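Cif-like 1 (Burkholderia cenocepacia, PDB 7JQY) probably hydrolyses epoxides, as a Cif-like member of the alpha/beta hydrolase family, and assembles as an octamer. Local coordinates at residues W57-T63 with V210-Y215; T63-V67 with P287-P291. The protein carries 1 engineered substitution. All coordinates share one frame; numbering follows the deposited sequence.

Contact 1 of 2, residues W57-T63 with V210-Y215; sequences WPQTWYT and VYADAY
Residues 57-63, a loop ending in a 3-10 turn, pass over helix 205-215, the CA atoms of Gln-59 and Tyr-211 coming within 5.4 Å. Tyr-215, one turn further on, grips the loop backbone: its OH donates to Gln-59 O at 2.7 Å, in the carbonyl plane and on a lone pair. Pro-58, preceded by a cis peptide bond, lays its CB over one face of the Tyr-215 ring, a CH-pi contact. The same CB lies over the centre of one Trp-57 indole face, whose NE1 comes within 3.6 Å of Tyr-215 CE1, the rings meeting obliquely with planes at 67°. Tyr-211 sets its CB 3.2 Å from Pro-58 O, and its ring runs past Gln-59 CA to Thr-63; its OH turns to Asp-288. Tyr-62, with CG anti to its backbone N (chi1 -179°), takes Val-210 CG1 on one ring face and turns an edge to the face of Tyr-211, offset, planes at 73°; its OH bonds to Asp-207. Trp-57 and Pro-58 belong to the His-Gly-Xaa-Pro motif of alpha/beta epoxide hydrolases, and Trp-57 N bonds to OG of the engineered Ser-123. Aromatic packing and one short hydroxyl-to-carbonyl bond tie the cap-domain helix to a loop beside the presumed active site.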
ATOM      1  N   TRP B  57      11.476  21.457  16.731  1.00 31.71           N
ATOM      2  CA  TRP B  57      10.611  20.592  15.935  1.00 32.14           C
ATOM      3  C   TRP B  57      10.187  21.307  14.659  1.00 33.81           C
ATOM      4  O   TRP B  57       9.800  22.482  14.709  1.00 33.37           O
ATOM      5  CB  TRP B  57       9.359  20.183  16.719  1.00 31.07           C
ATOM      6  CG  TRP B  57       8.628  19.029  16.093  1.00 30.39           C
ATOM      7  CD1 TRP B  57       8.737  17.700  16.432  1.00 32.38           C
ATOM      8  CD2 TRP B  57       7.701  19.086  15.001  1.00 30.46           C
ATOM      9  NE1 TRP B  57       7.932  16.939  15.619  1.00 29.73           N
ATOM     10  CE2 TRP B  57       7.290  17.762  14.731  1.00 31.69           C
ATOM     11  CE3 TRP B  57       7.182  20.128  14.218  1.00 30.46           C
ATOM     12  CZ2 TRP B  57       6.382  17.454  13.715  1.00 31.30           C
ATOM     13  CZ3 TRP B  57       6.285  19.821  13.211  1.00 31.06           C
ATOM     14  CH2 TRP B  57       5.894  18.492  12.969  1.00 32.73           C
ATOM     15  N   PRO B  58      10.247  20.640  13.490  1.00 30.57           N
ATOM     16  CA  PRO B  58      10.748  19.281  13.267  1.00 27.60           C
ATOM     17  C   PRO B  58      12.181  19.310  12.762  1.00 28.42           C
ATOM     18  O   PRO B  58      12.398  19.225  11.557  1.00 30.91           O
ATOM     19  CB  PRO B  58       9.815  18.748  12.184  1.00 26.54           C
ATOM     20  CG  PRO B  58       9.434  20.014  11.365  1.00 30.19           C
ATOM     21  CD  PRO B  58       9.775  21.237  12.229  1.00 30.18           C
ATOM     22  N   GLN B  59      13.150  19.429  13.659  1.00 28.73           N
ATOM     23  CA  GLN B  59      14.522  19.690  13.262  1.00 28.30           C
ATOM     24  C   GLN B  59      15.467  18.702  13.937  1.00 30.12           C
ATOM     25  O   GLN B  59      15.068  17.872  14.754  1.00 27.64           O
ATOM     26  CB  GLN B  59      14.917  21.133  13.599  1.00 30.18           C
ATOM     27  CG  GLN B  59      13.876  22.162  13.114  1.00 33.11           C
ATOM     28  CD  GLN B  59      14.331  23.579  13.329  1.00 34.30           C
ATOM     29  OE1 GLN B  59      14.665  23.979  14.452  1.00 31.31           O
ATOM     30  NE2 GLN B  59      14.374  24.347  12.251  1.00 33.29           N
ATOM     31  N   THR B  60      16.730  18.785  13.532  1.00 28.65           N
ATOM     32  CA  THR B  60      17.851  18.105  14.154  1.00 30.37           C
ATOM     33  C   THR B  60      18.974  19.122  14.251  1.00 31.11           C
ATOM     34  O   THR B  60      18.797  20.292  13.892  1.00 32.49           O
ATOM     35  CB  THR B  60      18.309  16.889  13.337  1.00 29.73           C
ATOM     36  OG1 THR B  60      18.774  17.352  12.067  1.00 28.19           O
ATOM     37  CG2 THR B  60      17.191  15.870  13.155  1.00 25.06           C
ATOM     38  N   TRP B  61      20.153  18.657  14.679  1.00 31.67           N
ATOM     39  CA  TRP B  61      21.344  19.504  14.670  1.00 32.27           C
ATOM     40  C   TRP B  61      21.578  20.136  13.305  1.00 33.08           C
ATOM     41  O   TRP B  61      22.170  21.219  13.209  1.00 35.14           O
ATOM     42  CB  TRP B  61      22.574  18.684  15.077  1.00 33.60           C
ATOM     43  CG  TRP B  61      23.043  17.770  13.981  1.00 33.69           C
ATOM     44  CD1 TRP B  61      22.706  16.456  13.809  1.00 31.53           C
ATOM     45  CD2 TRP B  61      23.910  18.108  12.886  1.00 36.17           C
ATOM     46  NE1 TRP B  61      23.305  15.961  12.676  1.00 33.57           N
ATOM     47  CE2 TRP B  61      24.055  16.950  12.095  1.00 33.30           C
ATOM     48  CE3 TRP B  61      24.579  19.277  12.500  1.00 33.22           C
ATOM     49  CZ2 TRP B  61      24.840  16.926  10.945  1.00 31.71           C
ATOM     50  CZ3 TRP B  61      25.365  19.247  11.355  1.00 33.96           C
ATOM     51  CH2 TRP B  61      25.482  18.081  10.590  1.00 33.51           C
ATOM     52  N   TYR B  62      21.130  19.467  12.236  1.00 32.19           N
ATOM     53  CA  TYR B  62      21.428  19.894  10.872  1.00 30.89           C
ATOM     54  C   TYR B  62      20.956  21.318  10.590  1.00 32.56           C
ATOM     55  O   TYR B  62      21.413  21.931   9.618  1.00 31.36           O
ATOM     56  CB  TYR B  62      20.791  18.898   9.894  1.00 29.45           C
ATOM     57  CG  TYR B  62      21.014  19.166   8.411  1.00 32.93           C
ATOM     58  CD1 TYR B  62      22.200  18.796   7.782  1.00 33.51           C
ATOM     59  CD2 TYR B  62      20.022  19.762   7.634  1.00 28.83           C
ATOM     60  CE1 TYR B  62      22.393  19.021   6.417  1.00 30.29           C
ATOM     61  CE2 TYR B  62      20.204  19.985   6.279  1.00 30.49           C
ATOM     62  CZ  TYR B  62      21.394  19.618   5.673  1.00 34.30           C
ATOM     63  OH  TYR B  62      21.576  19.847   4.325  1.00 32.44           O
ATOM     64  N   THR B  63      20.052  21.861  11.410  1.00 31.71           N
ATOM     65  CA  THR B  63      19.575  23.213  11.159  1.00 34.02           C
ATOM     66  C   THR B  63      20.647  24.270  11.409  1.00 33.11           C
ATOM     67  O   THR B  63      20.542  25.373  10.867  1.00 35.22           O
ATOM     68  CB  THR B  63      18.317  23.500  11.992  1.00 34.61           C
ATOM     69  OG1 THR B  63      17.652  24.643  11.454  1.00 33.58           O
ATOM     70  CG2 THR B  63      18.648  23.764  13.450  1.00 33.02           C
ATOM     71  N   VAL B 210      15.949  16.255   4.833  1.00 32.79           N
ATOM     72  CA  VAL B 210      16.847  15.731   5.855  1.00 33.06           C
ATOM     73  C   VAL B 210      16.136  15.675   7.201  1.00 35.54           C
ATOM     74  O   VAL B 210      16.222  14.671   7.925  1.00 33.72           O
ATOM     75  CB  VAL B 210      18.115  16.596   5.925  1.00 32.74           C
ATOM     76  CG1 VAL B 210      18.988  16.171   7.096  1.00 30.48           C
ATOM     77  CG2 VAL B 210      18.867  16.529   4.605  1.00 35.38           C
ATOM     78  N   TYR B 211      15.406  16.743   7.549  1.00 31.34           N
ATOM     79  CA  TYR B 211      14.592  16.722   8.762  1.00 31.00           C
ATOM     80  C   TYR B 211      13.493  15.672   8.662  1.00 29.53           C
ATOM     81  O   TYR B 211      13.308  14.857   9.573  1.00 29.16           O
ATOM     82  CB  TYR B 211      13.960  18.093   9.012  1.00 31.55           C
ATOM     83  CG  TYR B 211      14.879  19.287   8.995  1.00 32.68           C
ATOM     84  CD1 TYR B 211      16.080  19.291   9.707  1.00 29.94           C
ATOM     85  CD2 TYR B 211      14.515  20.439   8.305  1.00 31.87           C
ATOM     86  CE1 TYR B 211      16.909  20.400   9.700  1.00 31.90           C
ATOM     87  CE2 TYR B 211      15.328  21.554   8.294  1.00 32.43           C
ATOM     88  CZ  TYR B 211      16.519  21.540   8.997  1.00 35.68           C
ATOM     89  OH  TYR B 211      17.324  22.655   8.976  1.00 33.45           O
ATOM     90  N   ALA B 212      12.733  15.692   7.564  1.00 31.43           N
ATOM     91  CA  ALA B 212      11.595  14.787   7.438  1.00 31.83           C
ATOM     92  C   ALA B 212      12.035  13.327   7.539  1.00 32.85           C
ATOM     93  O   ALA B 212      11.342  12.509   8.159  1.00 32.31           O
ATOM     94  CB  ALA B 212      10.852  15.054   6.127  1.00 30.23           C
ATOM     95  N   ASP B 213      13.177  12.974   6.931  1.00 32.62           N
ATOM     96  CA  ASP B 213      13.656  11.591   7.013  1.00 34.44           C
ATOM     97  C   ASP B 213      14.065  11.209   8.435  1.00 33.87           C
ATOM     98  O   ASP B 213      13.925  10.046   8.830  1.00 33.66           O
ATOM     99  CB  ASP B 213      14.804  11.362   6.022  1.00 33.42           C
ATOM    100  CG  ASP B 213      14.346  11.483   4.561  1.00 38.71           C
ATOM    101  OD1 ASP B 213      13.123  11.686   4.311  1.00 37.49           O
ATOM    102  OD2 ASP B 213      15.208  11.396   3.662  1.00 35.86           O
ATOM    103  N   ALA B 214      14.578  12.152   9.220  1.00 33.48           N
ATOM    104  CA  ALA B 214      14.874  11.832  10.610  1.00 33.46           C
ATOM    105  C   ALA B 214      13.603  11.475  11.380  1.00 33.93           C
ATOM    106  O   ALA B 214      13.596  10.529  12.177  1.00 32.37           O
ATOM    107  CB  ALA B 214      15.601  12.996  11.272  1.00 33.48           C
ATOM    108  N   TYR B 215      12.514  12.207  11.142  1.00 28.58           N
ATOM    109  CA  TYR B 215      11.258  11.991  11.852  1.00 28.14           C
ATOM    110  C   TYR B 215      10.490  10.781  11.341  1.00 30.99           C
ATOM    111  O   TYR B 215       9.544  10.346  12.005  1.00 32.07           O
ATOM    112  CB  TYR B 215      10.394  13.280  11.777  1.00 30.27           C
ATOM    113  CG  TYR B 215      10.955  14.312  12.735  1.00 29.40           C
ATOM    114  CD1 TYR B 215      10.495  14.391  14.045  1.00 28.90           C
ATOM    115  CD2 TYR B 215      12.011  15.133  12.362  1.00 26.48           C
ATOM    116  CE1 TYR B 215      11.048  15.282  14.946  1.00 27.16           C
ATOM    117  CE2 TYR B 215      12.570  16.025  13.251  1.00 23.78           C
ATOM    118  CZ  TYR B 215      12.080  16.099  14.542  1.00 28.14           C
ATOM    119  OH  TYR B 215      12.645  16.987  15.441  1.00 32.25           O
TER

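Contact 2 of 2, residues T63-V67 with P287-P291; sequences TWRHV and PDENP
Asp-288 OD1 is gripped by both terminal nitrogens of Arg-65, at 3.0 Å from NH1 and 2.9 Å from NH2, and probably by the hydroxyl of Tyr-211. The oxygen sits at the guanidinium edge, 10° out of plane. NH1 meets it nearly in line with the C-O bond, whereas NH2 donates to the anti lone pair of OD1, turned away from OD2. Both nitrogens thus close on one oxygen, end-on, with the guanidinium and carboxylate planes 41° apart. Arg-65 sets CG between its backbone N and carbonyl carbon (chi1 63°) and then runs extended to NE. OD2 bonds to Tyr-195 OH, and Thr-63 OG1 lies 3.1 Å from OD2, at best a weak hydrogen bond. A water donates to Asp-288 O and takes weak bonds from Arg-65 NH2 and His-66 NE2. Pro-287 CB sits close against the carbonyl Thr-63 O (3.1 Å). Apolar contacts are Pro-287 CG on Trp-64 CZ3 at 3.7 Å, off-centre from the six-membered ring, and Val-67 CG2 on Pro-291 CB. His-66 and Pro-291 lie alongside, CB to CB at 3.6 Å. The salt bridge joins the loop after strand 50-54 to the region after strand 274-279, which in alpha/beta hydrolases usually carries the catalytic histidine. Segment 63-67 is wedged between sheet and C-terminal helix: Trp-64 packs on Val-120 of strand 117-122, while Val-67 and Pro-287 reach Leu-294 of helix 291-303.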
ATOM      1  N   THR B  63      20.052  21.861  11.410  1.00 31.71           N
ATOM      2  CA  THR B  63      19.575  23.213  11.159  1.00 34.02           C
ATOM      3  C   THR B  63      20.647  24.270  11.409  1.00 33.11           C
ATOM      4  O   THR B  63      20.542  25.373  10.867  1.00 35.22           O
ATOM      5  CB  THR B  63      18.317  23.500  11.992  1.00 34.61           C
ATOM      6  OG1 THR B  63      17.652  24.643  11.454  1.00 33.58           O
ATOM      7  CG2 THR B  63      18.648  23.764  13.450  1.00 33.02           C
ATOM      8  N   TRP B  64      21.693  23.948  12.165  1.00 34.57           N
ATOM      9  CA  TRP B  64      22.778  24.869  12.476  1.00 35.70           C
ATOM     10  C   TRP B  64      23.932  24.776  11.490  1.00 36.47           C
ATOM     11  O   TRP B  64      25.007  25.316  11.766  1.00 35.62           O
ATOM     12  CB  TRP B  64      23.297  24.615  13.895  1.00 37.01           C
ATOM     13  CG  TRP B  64      22.213  24.660  14.929  1.00 35.49           C
ATOM     14  CD1 TRP B  64      21.644  23.603  15.558  1.00 37.05           C
ATOM     15  CD2 TRP B  64      21.559  25.827  15.435  1.00 38.40           C
ATOM     16  NE1 TRP B  64      20.684  24.030  16.435  1.00 36.00           N
ATOM     17  CE2 TRP B  64      20.609  25.395  16.380  1.00 37.54           C
ATOM     18  CE3 TRP B  64      21.684  27.200  15.183  1.00 39.08           C
ATOM     19  CZ2 TRP B  64      19.783  26.284  17.075  1.00 38.39           C
ATOM     20  CZ3 TRP B  64      20.861  28.087  15.879  1.00 36.53           C
ATOM     21  CH2 TRP B  64      19.925  27.623  16.807  1.00 38.57           C
ATOM     22  N   ARG B  65      23.728  24.106  10.352  1.00 35.61           N
ATOM     23  CA  ARG B  65      24.835  23.788   9.455  1.00 35.24           C
ATOM     24  C   ARG B  65      25.552  25.030   8.939  1.00 40.60           C
ATOM     25  O   ARG B  65      26.767  24.983   8.704  1.00 41.02           O
ATOM     26  CB  ARG B  65      24.324  22.961   8.282  1.00 35.60           C
ATOM     27  CG  ARG B  65      23.328  23.691   7.416  1.00 33.57           C
ATOM     28  CD  ARG B  65      22.547  22.721   6.565  1.00 33.84           C
ATOM     29  NE  ARG B  65      21.519  23.407   5.796  1.00 33.68           N
ATOM     30  CZ  ARG B  65      20.309  23.682   6.258  1.00 33.39           C
ATOM     31  NH1 ARG B  65      19.973  23.321   7.495  1.00 29.14           N
ATOM     32  NH2 ARG B  65      19.438  24.324   5.478  1.00 30.76           N
ATOM     33  N   HIS B  66      24.835  26.143   8.769  1.00 36.67           N
ATOM     34  CA  HIS B  66      25.432  27.366   8.258  1.00 37.49           C
ATOM     35  C   HIS B  66      25.916  28.287   9.357  1.00 38.21           C
ATOM     36  O   HIS B  66      26.538  29.310   9.054  1.00 39.12           O
ATOM     37  CB  HIS B  66      24.428  28.137   7.389  1.00 38.45           C
ATOM     38  CG  HIS B  66      24.000  27.396   6.161  1.00 39.03           C
ATOM     39  ND1 HIS B  66      24.885  27.029   5.171  1.00 37.56           N
ATOM     40  CD2 HIS B  66      22.782  26.950   5.767  1.00 37.98           C
ATOM     41  CE1 HIS B  66      24.230  26.390   4.217  1.00 37.59           C
ATOM     42  NE2 HIS B  66      22.952  26.331   4.554  1.00 37.67           N
ATOM     43  N   VAL B  67      25.680  27.934  10.619  1.00 39.27           N
ATOM     44  CA  VAL B  67      26.104  28.745  11.748  1.00 37.94           C
ATOM     45  C   VAL B  67      27.346  28.171  12.424  1.00 41.32           C
ATOM     46  O   VAL B  67      28.247  28.922  12.798  1.00 42.17           O
ATOM     47  CB  VAL B  67      24.935  28.888  12.745  1.00 38.32           C
ATOM     48  CG1 VAL B  67      25.409  29.515  14.045  1.00 40.63           C
ATOM     49  CG2 VAL B  67      23.818  29.740  12.131  1.00 37.71           C
ATOM     50  N   PRO B 287      17.845  29.867  11.361  1.00 36.14           N
ATOM     51  CA  PRO B 287      19.080  29.219  10.875  1.00 35.16           C
ATOM     52  C   PRO B 287      19.002  28.757   9.428  1.00 33.54           C
ATOM     53  O   PRO B 287      20.034  28.727   8.747  1.00 33.68           O
ATOM     54  CB  PRO B 287      19.264  28.038  11.841  1.00 32.96           C
ATOM     55  CG  PRO B 287      18.502  28.416  13.061  1.00 36.48           C
ATOM     56  CD  PRO B 287      17.307  29.179  12.549  1.00 32.29           C
ATOM     57  N   ASP B 288      17.825  28.361   8.938  1.00 34.26           N
ATOM     58  CA  ASP B 288      17.706  27.965   7.535  1.00 34.18           C
ATOM     59  C   ASP B 288      17.621  29.169   6.609  1.00 35.96           C
ATOM     60  O   ASP B 288      18.209  29.160   5.519  1.00 39.34           O
ATOM     61  CB  ASP B 288      16.474  27.082   7.324  1.00 32.26           C
ATOM     62  CG  ASP B 288      16.598  25.734   7.999  1.00 34.82           C
ATOM     63  OD1 ASP B 288      17.372  24.880   7.499  1.00 33.22           O
ATOM     64  OD2 ASP B 288      15.921  25.530   9.028  1.00 32.92           O
ATOM     65  N   GLU B 289      16.876  30.200   7.007  1.00 35.19           N
ATOM     66  CA  GLU B 289      16.516  31.266   6.081  1.00 34.65           C
ATOM     67  C   GLU B 289      17.562  32.368   6.007  1.00 35.51           C
ATOM     68  O   GLU B 289      17.916  32.807   4.912  1.00 34.69           O
ATOM     69  CB  GLU B 289      15.168  31.863   6.474  1.00 38.80           C
ATOM     70  CG  GLU B 289      14.007  30.922   6.306  1.00 36.41           C
ATOM     71  CD  GLU B 289      12.693  31.596   6.621  1.00 36.09           C
ATOM     72  OE1 GLU B 289      12.369  32.623   5.966  1.00 37.19           O
ATOM     73  OE2 GLU B 289      11.996  31.098   7.531  1.00 32.29           O
ATOM     74  N   ASN B 290      18.058  32.827   7.154  1.00 36.72           N
ATOM     75  CA  ASN B 290      18.989  33.954   7.213  1.00 34.98           C
ATOM     76  C   ASN B 290      20.086  33.659   8.224  1.00 39.40           C
ATOM     77  O   ASN B 290      20.183  34.308   9.273  1.00 38.49           O
ATOM     78  CB  ASN B 290      18.246  35.245   7.566  1.00 40.71           C
ATOM     79  CG  ASN B 290      18.977  36.486   7.105  1.00 43.29           C
ATOM     80  OD1 ASN B 290      20.150  36.434   6.731  1.00 44.16           O
ATOM     81  ND2 ASN B 290      18.289  37.613   7.139  1.00 39.99           N
ATOM     82  N   PRO B 291      20.953  32.678   7.931  1.00 37.15           N
ATOM     83  CA  PRO B 291      22.083  32.416   8.835  1.00 39.28           C
ATOM     84  C   PRO B 291      23.123  33.525   8.822  1.00 40.02           C
ATOM     85  O   PRO B 291      23.919  33.619   9.765  1.00 40.08           O
ATOM     86  CB  PRO B 291      22.649  31.085   8.323  1.00 35.50           C
ATOM     87  CG  PRO B 291      22.235  31.020   6.893  1.00 36.80           C
ATOM     88  CD  PRO B 291      20.901  31.708   6.820  1.00 36.17           C
TER
HETATM   89  O   HOH W   1      19.683  26.662   3.986  1.00 41.68           O

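The centres of contacts 1 and 2 lie about 13 Å apart, and Thr-63 belongs to both. Along the chain their segments alternate: the loop after strand 50-54 supplies 57-63 and then 63-67, helix 205-215 follows from the cap, and 287-291 comes last, after strand 274-279. One continuous loop thus meets first the cap and then the C-terminal end of the hydrolase core. The two sites join directly, Tyr-211 OH lying 2.7 Å from Asp-288 OD1, probably a hydrogen bond. Together they illustrate how the alpha/beta hydrolase fold lets a loop that follows a central strand of the sheet connect an inserted helical cap with the core that carries the presumed nucleophile elbow.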